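Local coordinates for ceramide very long chain fatty acid hydroxylase SCS7 (Saccharomyces cerevisiae, PDB 4ZR1), which hydroxylates the very long chain fatty acids of sphingolipids, with two zinc ions that likely form its catalytic dimetal centre, at residues V109-V114 / T192-L197; K124-L129 / L211-A216; V141-E146 / W268-V273. All blocks are in the same frame, centred on the assembly; numbering follows the deposited sequence.

Contact 1. Residues V109-V114 / T192-L197; sequences VAWLPV and TLFVIL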
loop_
_atom_site.group_PDB
_atom_site.type_symbol
_atom_site.label_atom_id
_atom_site.label_comp_id
_atom_site.label_asym_id
_atom_site.label_seq_id
_atom_site.Cartn_x
_atom_site.Cartn_y
_atom_site.Cartn_z
ATOM N N VAL A 109 4.175 17.632 0.284
ATOM C CA VAL A 109 4.635 18.767 1.098
ATOM C C VAL A 109 5.716 18.354 2.087
ATOM O O VAL A 109 6.559 19.167 2.453
ATOM C CB VAL A 109 3.482 19.477 1.891
ATOM C CG1 VAL A 109 2.324 19.823 0.969
ATOM C CG2 VAL A 109 3.006 18.643 3.049
ATOM N N ALA A 110 5.708 17.100 2.525
ATOM C CA ALA A 110 6.722 16.668 3.473
ATOM C C ALA A 110 8.045 16.360 2.779
ATOM O O ALA A 110 9.111 16.694 3.297
ATOM C CB ALA A 110 6.242 15.455 4.260
ATOM N N TRP A 111 7.991 15.744 1.600
ATOM C CA TRP A 111 9.204 15.123 1.064
ATOM C C TRP A 111 9.836 15.791 -0.152
ATOM O O TRP A 111 11.046 15.685 -0.346
ATOM C CB TRP A 111 8.912 13.658 0.756
ATOM C CG TRP A 111 8.501 12.915 2.003
ATOM C CD1 TRP A 111 7.342 12.221 2.201
ATOM C CD2 TRP A 111 9.232 12.831 3.235
ATOM N NE1 TRP A 111 7.318 11.692 3.469
ATOM C CE2 TRP A 111 8.461 12.055 4.125
ATOM C CE3 TRP A 111 10.466 13.328 3.668
ATOM C CZ2 TRP A 111 8.880 11.764 5.416
ATOM C CZ3 TRP A 111 10.882 13.041 4.947
ATOM C CH2 TRP A 111 10.091 12.264 5.811
ATOM N N LEU A 112 9.044 16.480 -0.963
ATOM C CA LEU A 112 9.612 17.227 -2.079
ATOM C C LEU A 112 10.642 18.293 -1.643
ATOM O O LEU A 112 11.582 18.560 -2.377
ATOM C CB LEU A 112 8.507 17.881 -2.903
ATOM C CG LEU A 112 7.680 16.966 -3.809
ATOM C CD1 LEU A 112 6.783 17.810 -4.721
ATOM C CD2 LEU A 112 8.567 16.065 -4.633
ATOM N N PRO A 113 10.481 18.909 -0.457
ATOM C CA PRO A 113 11.614 19.764 -0.078
ATOM C C PRO A 113 12.888 18.980 0.214
ATOM O O PRO A 113 13.975 19.502 0.002
ATOM C CB PRO A 113 11.113 20.474 1.185
ATOM C CG PRO A 113 9.639 20.505 1.024
ATOM C CD PRO A 113 9.296 19.191 0.371
ATOM N N VAL A 114 12.765 17.751 0.703
ATOM C CA VAL A 114 13.953 16.946 0.939
ATOM C C VAL A 114 14.575 16.545 -0.410
ATOM O O VAL A 114 15.791 16.576 -0.561
ATOM C CB VAL A 114 13.636 15.699 1.807
ATOM C CG1 VAL A 114 14.865 14.825 1.952
ATOM C CG2 VAL A 114 13.154 16.136 3.190
ATOM N N THR A 192 5.644 9.318 9.740
ATOM C CA THR A 192 6.153 8.564 10.879
ATOM C C THR A 192 6.577 7.156 10.463
ATOM O O THR A 192 7.676 6.711 10.794
ATOM C CB THR A 192 5.108 8.480 12.008
ATOM O OG1 THR A 192 4.787 9.802 12.459
ATOM C CG2 THR A 192 5.650 7.691 13.171
ATOM N N LEU A 193 5.724 6.449 9.728
ATOM C CA LEU A 193 6.127 5.127 9.258
ATOM C C LEU A 193 7.143 5.208 8.128
ATOM O O LEU A 193 8.047 4.373 8.056
ATOM C CB LEU A 193 4.937 4.288 8.788
ATOM C CG LEU A 193 3.906 3.821 9.814
ATOM C CD1 LEU A 193 2.903 2.878 9.148
ATOM C CD2 LEU A 193 4.550 3.180 11.033
ATOM N N PHE A 194 6.999 6.193 7.238
ATOM C CA PHE A 194 7.908 6.273 6.101
ATOM C C PHE A 194 9.365 6.432 6.559
ATOM O O PHE A 194 10.274 5.805 6.009
ATOM C CB PHE A 194 7.533 7.412 5.159
ATOM C CG PHE A 194 8.531 7.600 4.051
ATOM C CD1 PHE A 194 8.555 6.723 2.974
ATOM C CD2 PHE A 194 9.479 8.611 4.109
ATOM C CE1 PHE A 194 9.496 6.855 1.973
ATOM C CE2 PHE A 194 10.423 8.754 3.101
ATOM C CZ PHE A 194 10.433 7.873 2.036
ATOM N N VAL A 195 9.571 7.257 7.579
ATOM C CA VAL A 195 10.896 7.508 8.132
ATOM C C VAL A 195 11.583 6.229 8.635
ATOM O O VAL A 195 12.769 6.011 8.385
ATOM C CB VAL A 195 10.805 8.536 9.271
ATOM C CG1 VAL A 195 12.125 8.644 10.011
ATOM C CG2 VAL A 195 10.360 9.889 8.717
ATOM N N ILE A 196 10.831 5.388 9.337
ATOM C CA ILE A 196 11.331 4.100 9.815
ATOM C C ILE A 196 11.809 3.185 8.680
ATOM O O ILE A 196 12.792 2.462 8.835
ATOM C CB ILE A 196 10.246 3.341 10.601
ATOM C CG1 ILE A 196 9.762 4.143 11.800
ATOM C CG2 ILE A 196 10.747 2.002 11.050
ATOM C CD1 ILE A 196 8.503 3.542 12.428
ATOM N N LEU A 197 11.103 3.207 7.550
ATOM C CA LEU A 197 11.411 2.320 6.420
ATOM C C LEU A 197 12.513 2.894 5.547
ATOM O O LEU A 197 13.358 2.172 5.026
ATOM C CB LEU A 197 10.165 2.086 5.570
ATOM C CG LEU A 197 8.966 1.442 6.258
ATOM C CD1 LEU A 197 7.737 1.602 5.392
ATOM C CD2 LEU A 197 9.237 -0.030 6.505
#

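Contact 2. Residues K124-L129 / L211-A216; sequences KNMNQL and LYWAYA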
loop_
_atom_site.group_PDB
_atom_site.type_symbol
_atom_site.label_atom_id
_atom_site.label_comp_id
_atom_site.label_asym_id
_atom_site.label_seq_id
_atom_site.Cartn_x
_atom_site.Cartn_y
_atom_site.Cartn_z
ATOM N N LYS A 124 25.747 21.411 -7.104
ATOM C CA LYS A 124 26.720 22.471 -6.817
ATOM C C LYS A 124 28.101 21.850 -6.540
ATOM O O LYS A 124 29.106 22.542 -6.433
ATOM C CB LYS A 124 26.230 23.309 -5.625
ATOM C CG LYS A 124 27.208 24.267 -4.873
ATOM C CD LYS A 124 28.187 25.118 -5.702
ATOM C CE LYS A 124 29.014 26.026 -4.805
ATOM N NZ LYS A 124 29.618 25.224 -3.691
ATOM N N ASN A 125 28.175 20.530 -6.472
ATOM C CA ASN A 125 29.427 19.899 -6.084
ATOM C C ASN A 125 29.844 18.793 -7.028
ATOM O O ASN A 125 30.780 18.032 -6.755
ATOM C CB ASN A 125 29.301 19.363 -4.668
ATOM C CG ASN A 125 28.990 20.455 -3.672
ATOM O OD1 ASN A 125 29.887 21.176 -3.242
ATOM N ND2 ASN A 125 27.713 20.601 -3.315
ATOM N N MET A 126 29.160 18.724 -8.159
ATOM C CA MET A 126 29.293 17.574 -9.037
ATOM C C MET A 126 28.874 17.917 -10.462
ATOM O O MET A 126 28.113 18.859 -10.674
ATOM C CB MET A 126 28.453 16.440 -8.487
ATOM C CG MET A 126 28.544 15.187 -9.253
ATOM S SD MET A 126 27.310 14.074 -8.631
ATOM C CE MET A 126 27.651 12.743 -9.776
ATOM N N ASN A 127 29.411 17.188 -11.437
ATOM C CA ASN A 127 28.994 17.345 -12.819
ATOM C C ASN A 127 27.477 17.204 -12.875
ATOM O O ASN A 127 26.921 16.148 -12.532
ATOM C CB ASN A 127 29.670 16.309 -13.723
ATOM C CG ASN A 127 29.487 16.617 -15.197
ATOM O OD1 ASN A 127 28.370 16.582 -15.709
ATOM N ND2 ASN A 127 30.590 16.898 -15.892
ATOM N N GLN A 128 26.813 18.277 -13.287
ATOM C CA GLN A 128 25.362 18.342 -13.241
ATOM C C GLN A 128 24.719 17.265 -14.101
ATOM O O GLN A 128 23.688 16.700 -13.742
ATOM C CB GLN A 128 24.902 19.739 -13.654
ATOM C CG GLN A 128 25.414 20.792 -12.669
ATOM C CD GLN A 128 24.817 22.165 -12.872
ATOM O OE1 GLN A 128 24.088 22.414 -13.833
ATOM N NE2 GLN A 128 25.112 23.068 -11.948
ATOM N N LEU A 129 25.360 16.942 -15.213
ATOM C CA LEU A 129 24.811 15.972 -16.144
ATOM C C LEU A 129 24.864 14.571 -15.546
ATOM O O LEU A 129 23.949 13.768 -15.733
ATOM C CB LEU A 129 25.568 16.038 -17.467
ATOM C CG LEU A 129 24.889 15.500 -18.720
ATOM C CD1 LEU A 129 23.507 16.089 -18.865
ATOM C CD2 LEU A 129 25.734 15.876 -19.920
ATOM N N LEU A 211 29.866 10.671 -1.681
ATOM C CA LEU A 211 28.968 11.611 -1.033
ATOM C C LEU A 211 27.935 12.274 -1.957
ATOM O O LEU A 211 26.731 12.075 -1.778
ATOM C CB LEU A 211 29.803 12.672 -0.322
ATOM C CG LEU A 211 29.109 13.545 0.712
ATOM C CD1 LEU A 211 29.870 13.451 2.000
ATOM C CD2 LEU A 211 29.134 14.961 0.230
ATOM N N TYR A 212 28.384 13.035 -2.950
ATOM C CA TYR A 212 27.442 13.827 -3.751
ATOM C C TYR A 212 26.702 12.977 -4.768
ATOM O O TYR A 212 25.690 13.410 -5.322
ATOM C CB TYR A 212 28.157 14.979 -4.448
ATOM C CG TYR A 212 28.731 15.965 -3.468
ATOM C CD1 TYR A 212 27.894 16.749 -2.686
ATOM C CD2 TYR A 212 30.102 16.103 -3.306
ATOM C CE1 TYR A 212 28.405 17.653 -1.779
ATOM C CE2 TYR A 212 30.621 17.008 -2.397
ATOM C CZ TYR A 212 29.765 17.780 -1.641
ATOM O OH TYR A 212 30.263 18.678 -0.735
ATOM N N TRP A 213 27.201 11.768 -5.002
ATOM C CA TRP A 213 26.465 10.788 -5.790
ATOM C C TRP A 213 25.253 10.316 -4.995
ATOM O O TRP A 213 24.209 9.979 -5.558
ATOM C CB TRP A 213 27.333 9.577 -6.144
ATOM C CG TRP A 213 28.478 9.800 -7.104
ATOM C CD1 TRP A 213 29.154 10.966 -7.345
ATOM C CD2 TRP A 213 29.085 8.807 -7.941
ATOM N NE1 TRP A 213 30.137 10.757 -8.290
ATOM C CE2 TRP A 213 30.117 9.438 -8.667
ATOM C CE3 TRP A 213 28.850 7.442 -8.152
ATOM C CZ2 TRP A 213 30.914 8.752 -9.587
ATOM C CZ3 TRP A 213 29.641 6.759 -9.069
ATOM C CH2 TRP A 213 30.658 7.418 -9.777
ATOM N N ALA A 214 25.416 10.262 -3.674
ATOM C CA ALA A 214 24.353 9.812 -2.790
ATOM C C ALA A 214 23.268 10.870 -2.720
ATOM O O ALA A 214 22.090 10.543 -2.725
ATOM C CB ALA A 214 24.891 9.503 -1.414
ATOM N N TYR A 215 23.670 12.138 -2.672
ATOM C CA TYR A 215 22.714 13.234 -2.694
ATOM C C TYR A 215 21.804 13.142 -3.904
ATOM O O TYR A 215 20.578 13.181 -3.768
ATOM C CB TYR A 215 23.432 14.580 -2.676
ATOM C CG TYR A 215 23.860 14.987 -1.292
ATOM C CD1 TYR A 215 22.978 15.630 -0.432
ATOM C CD2 TYR A 215 25.139 14.709 -0.833
ATOM C CE1 TYR A 215 23.356 15.987 0.835
ATOM C CE2 TYR A 215 25.529 15.067 0.437
ATOM C CZ TYR A 215 24.632 15.705 1.263
ATOM O OH TYR A 215 25.028 16.061 2.527
ATOM N N ALA A 216 22.404 12.999 -5.081
ATOM C CA ALA A 216 21.649 12.923 -6.331
ATOM C C ALA A 216 20.850 11.627 -6.422
ATOM O O ALA A 216 19.696 11.630 -6.849
ATOM C CB ALA A 216 22.586 13.045 -7.521
#

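Contact 3. Residues V141-E146 / W268-V273; sequences VWTLIE and WFWDEV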
loop_
_atom_site.group_PDB
_atom_site.type_symbol
_atom_site.label_atom_id
_atom_site.label_comp_id
_atom_site.label_asym_id
_atom_site.label_seq_id
_atom_site.Cartn_x
_atom_site.Cartn_y
_atom_site.Cartn_z
ATOM N N VAL A 141 15.664 2.636 -9.425
ATOM C CA VAL A 141 15.797 1.783 -8.259
ATOM C C VAL A 141 14.535 1.871 -7.396
ATOM O O VAL A 141 14.112 0.865 -6.823
ATOM C CB VAL A 141 17.052 2.157 -7.426
ATOM C CG1 VAL A 141 17.081 1.417 -6.086
ATOM C CG2 VAL A 141 18.320 1.874 -8.223
ATOM N N TRP A 142 13.919 3.055 -7.315
ATOM C CA TRP A 142 12.673 3.161 -6.561
ATOM C C TRP A 142 11.636 2.149 -7.060
ATOM O O TRP A 142 10.993 1.472 -6.251
ATOM C CB TRP A 142 12.039 4.565 -6.606
ATOM C CG TRP A 142 10.596 4.406 -6.204
ATOM C CD1 TRP A 142 9.504 4.459 -7.020
ATOM C CD2 TRP A 142 10.106 4.031 -4.905
ATOM N NE1 TRP A 142 8.361 4.178 -6.304
ATOM C CE2 TRP A 142 8.706 3.911 -5.005
ATOM C CE3 TRP A 142 10.714 3.810 -3.664
ATOM C CZ2 TRP A 142 7.905 3.573 -3.913
ATOM C CZ3 TRP A 142 9.913 3.470 -2.579
ATOM C CH2 TRP A 142 8.528 3.357 -2.713
ATOM N N THR A 143 11.462 2.052 -8.379
ATOM C CA THR A 143 10.401 1.200 -8.928
ATOM C C THR A 143 10.622 -0.261 -8.577
ATOM O O THR A 143 9.667 -1.036 -8.512
ATOM C CB THR A 143 10.286 1.292 -10.467
ATOM O OG1 THR A 143 11.368 0.577 -11.086
ATOM C CG2 THR A 143 10.288 2.725 -10.906
ATOM N N LEU A 144 11.888 -0.629 -8.375
ATOM C CA LEU A 144 12.234 -1.994 -8.013
ATOM C C LEU A 144 11.919 -2.230 -6.540
ATOM O O LEU A 144 11.306 -3.236 -6.180
ATOM C CB LEU A 144 13.708 -2.280 -8.311
ATOM C CG LEU A 144 14.081 -3.764 -8.222
ATOM C CD1 LEU A 144 13.184 -4.631 -9.118
ATOM C CD2 LEU A 144 15.538 -3.955 -8.581
ATOM N N ILE A 145 12.349 -1.289 -5.702
ATOM C CA ILE A 145 11.944 -1.217 -4.302
ATOM C C ILE A 145 10.421 -1.257 -4.139
ATOM O O ILE A 145 9.888 -2.064 -3.361
ATOM C CB ILE A 145 12.497 0.051 -3.655
ATOM C CG1 ILE A 145 14.020 -0.068 -3.534
ATOM C CG2 ILE A 145 11.855 0.293 -2.302
ATOM C CD1 ILE A 145 14.713 1.231 -3.178
ATOM N N GLU A 146 9.736 -0.387 -4.882
ATOM C CA GLU A 146 8.272 -0.379 -4.945
ATOM C C GLU A 146 7.699 -1.776 -5.192
ATOM O O GLU A 146 6.799 -2.213 -4.484
ATOM C CB GLU A 146 7.795 0.579 -6.039
ATOM C CG GLU A 146 6.311 0.473 -6.348
ATOM C CD GLU A 146 5.923 1.185 -7.636
ATOM O OE1 GLU A 146 5.163 0.580 -8.433
ATOM O OE2 GLU A 146 6.354 2.349 -7.842
ATOM N N TRP A 268 3.510 -2.003 -14.396
ATOM C CA TRP A 268 3.591 -3.452 -14.243
ATOM C C TRP A 268 4.875 -3.995 -14.854
ATOM O O TRP A 268 5.010 -5.198 -15.068
ATOM C CB TRP A 268 2.391 -4.132 -14.884
ATOM C CG TRP A 268 2.191 -3.747 -16.293
ATOM C CD1 TRP A 268 2.930 -4.154 -17.367
ATOM C CD2 TRP A 268 1.168 -2.888 -16.808
ATOM N NE1 TRP A 268 2.431 -3.592 -18.518
ATOM C CE2 TRP A 268 1.348 -2.810 -18.204
ATOM C CE3 TRP A 268 0.115 -2.173 -16.224
ATOM C CZ2 TRP A 268 0.522 -2.045 -19.025
ATOM C CZ3 TRP A 268 -0.709 -1.419 -17.041
ATOM C CH2 TRP A 268 -0.500 -1.359 -18.424
ATOM N N PHE A 269 5.806 -3.090 -15.134
ATOM C CA PHE A 269 7.124 -3.433 -15.661
ATOM C C PHE A 269 7.748 -4.619 -14.926
ATOM O O PHE A 269 7.972 -5.677 -15.507
ATOM C CB PHE A 269 8.037 -2.208 -15.572
ATOM C CG PHE A 269 9.404 -2.421 -16.139
ATOM C CD1 PHE A 269 9.624 -2.302 -17.496
ATOM C CD2 PHE A 269 10.471 -2.725 -15.315
ATOM C CE1 PHE A 269 10.878 -2.495 -18.023
ATOM C CE2 PHE A 269 11.730 -2.918 -15.841
ATOM C CZ PHE A 269 11.934 -2.796 -17.198
ATOM N N TRP A 270 7.995 -4.446 -13.635
ATOM C CA TRP A 270 8.618 -5.490 -12.836
ATOM C C TRP A 270 7.705 -6.696 -12.618
ATOM O O TRP A 270 8.175 -7.767 -12.221
ATOM C CB TRP A 270 9.071 -4.913 -11.493
ATOM C CG TRP A 270 10.084 -3.838 -11.654
ATOM C CD1 TRP A 270 9.913 -2.505 -11.423
ATOM C CD2 TRP A 270 11.427 -3.995 -12.120
ATOM N NE1 TRP A 270 11.071 -1.821 -11.699
ATOM C CE2 TRP A 270 12.018 -2.716 -12.133
ATOM C CE3 TRP A 270 12.191 -5.098 -12.531
ATOM C CZ2 TRP A 270 13.339 -2.508 -12.533
ATOM C CZ3 TRP A 270 13.500 -4.892 -12.925
ATOM C CH2 TRP A 270 14.062 -3.607 -12.922
ATOM N N ASP A 271 6.409 -6.527 -12.865
ATOM C CA ASP A 271 5.479 -7.651 -12.819
ATOM C C ASP A 271 5.772 -8.591 -13.977
ATOM O O ASP A 271 5.765 -9.816 -13.844
ATOM C CB ASP A 271 4.029 -7.174 -12.889
ATOM C CG ASP A 271 3.438 -6.896 -11.522
ATOM O OD1 ASP A 271 3.790 -7.619 -10.562
ATOM O OD2 ASP A 271 2.629 -5.948 -11.411
ATOM N N GLU A 272 6.029 -7.991 -15.126
ATOM C CA GLU A 272 6.301 -8.748 -16.326
ATOM C C GLU A 272 7.651 -9.457 -16.190
ATOM O O GLU A 272 7.761 -10.664 -16.398
ATOM C CB GLU A 272 6.264 -7.814 -17.526
ATOM C CG GLU A 272 5.328 -8.254 -18.621
ATOM C CD GLU A 272 4.758 -7.085 -19.416
ATOM O OE1 GLU A 272 5.507 -6.115 -19.656
ATOM O OE2 GLU A 272 3.599 -7.172 -19.882
ATOM N N VAL A 273 8.661 -8.693 -15.795
ATOM C CA VAL A 273 10.010 -9.197 -15.570
ATOM C C VAL A 273 10.042 -10.406 -14.631
ATOM O O VAL A 273 10.707 -11.399 -14.924
ATOM C CB VAL A 273 10.907 -8.086 -14.987
ATOM C CG1 VAL A 273 12.268 -8.629 -14.604
ATOM C CG2 VAL A 273 11.025 -6.921 -15.964
#

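Contact 1. Residues V109-V114 / T192-L197
W111 of TM1 (helix 106-125) meets F194 and V195 of TM3 (helix 191-208) in the transmembrane helix bundle of this sterol desaturase family enzyme. The two backbones stay well apart, with the CA atoms of W111 and F194 10.3 Å from each other. Large side chains span the distance. The benzo half of the W111 indole does most of the touching. Its CZ2 lies 3.5 Å from F194 CD2, and its CH2 lies 3.8 Å from V195 CG2. The two partners take different sides of the indole. F194 lies over one face, near the rim, and V195 CG2 sits at the edge, close to the ring plane. A110 CB covers part of the other face. The two rings pass obliquely. The centroids of the W111 five-membered ring and the F194 ring are 4.8 Å apart, and the planes make 52°. F194 carries CG trans to its backbone N (chi1 174°), which sends the phenyl across toward the indole. A second ring, Y225 of helix 211-236, stacks with F194, and V226 of that helix touches W111. F194 also belongs to a tridecane pocket. With an alanine here in place of W111, F194 CD2 and V195 CG2 would probably lose their partner on TM1, and a gap would open between the two helices. No hydrogen bond joins the two segments. The contact rests on carbon surfaces and ring packing, which suits the apolar setting of a membrane bundle. It implies apolar packing of W111 on F194 and V195, with Y225 as a second aromatic neighbour of F194 next to the bound tridecane.

Contact 2. Residues K124-L129 / L211-A216
N125 lays its side chain flat on the ring of Y212. Amide and ring planes are 10° apart, so the two groups stack. N125 CB stands 3.3 Å from the centroid of the Y212 ring, 5° off the ring normal, in a CH-pi contact. The amide runs on from there toward the CE1 and CZ side, with N125 ND2 3.4 Å from Y212 CE1. That nitrogen has its hydrogen bond within helix 106-125, to V121 O. L211 CD2 covers the opposite face of Y212. The contact lies at the turn between TM1 and TM2, which is inferred to be lumenal, where the chain meets the start of TM4 (helix 211-236). N127 caps the start of helix 128-154, its OD1 taking a weak bond from L129 N. M126, just before it, reaches TM4 with an extended chain, CG trans to the backbone N (chi1 -177°). It crosses W213 at about a right angle. M126 CE ends 3.4 Å from W213 CD1, and M126 SD lies 4.7 Å from the centroid of the W213 five-membered ring, an oblique Met-aromatic contact. L134 of helix 128-154 touches both M126 and W213.

Contact 3. Residues V141-E146 / W268-V273
W270 of 268-273 meets T143 and L144 of TM2 (helix 128-154). W268 is the N-cap residue of the short helix 269-273 and packs its ring edge-to-face with Y277. F269 comes next and lays its ring atom CD2 over the centre of one face of the W270 indole, 3.5 Å above the plane. W270 then reaches across. L144 CD1 sits over the face opposite F269, 3.5 Å from the centroid of the six-membered ring and 12° off its normal. This is a CH-pi contact, and the indole is sandwiched between F269 and L144. At the indole edge, W270 NE1 gives a hydrogen bond to T143 OG1. It is nearly straight, at 166°. Its modelled length of 2.5 Å between NE1 and OG1 is doubtful at this resolution. T143 OG1 lies between the backbone N and the carbonyl carbon (chi1 75°), where it also bonds to F140 O, one turn earlier. The hydroxyl thus has both W270 NE1 and F140 O as hydrogen-bond partners. D271 turns to other partners: its OD2 bonds to Y250 OH of helix 242-256, and its OD1 to T276 OG1. E146 of TM2 adds a tie to the chain before W268, through V265 N and T266 OG1. On the side inferred to be cytoplasmic, helix 269-273 is therefore attached to helix 242-256 through D271 and to TM2 through W270, which also touches Y147.

How the contacts relate
The contacts tie different pairs of helices in one membrane bundle. Contacts 1 and 2 share helix 106-125; contacts 2 and 3 share helix 128-154. Centres lie about 21 Å apart for contacts 1 and 2 and for 1 and 3, and about 25 Å for 2 and 3. Contact 2 is at the end of the bundle inferred to be lumenal, away from the zinc sites. The other two lie nearer the zinc ligands: the F194 side chain is about 12 Å from that of H232, which binds one zinc ion, and the W270 side chain about 10 Å from that of H150, which binds the other. F194 of contact 1 and W142 of 141-146 line one tridecane pocket.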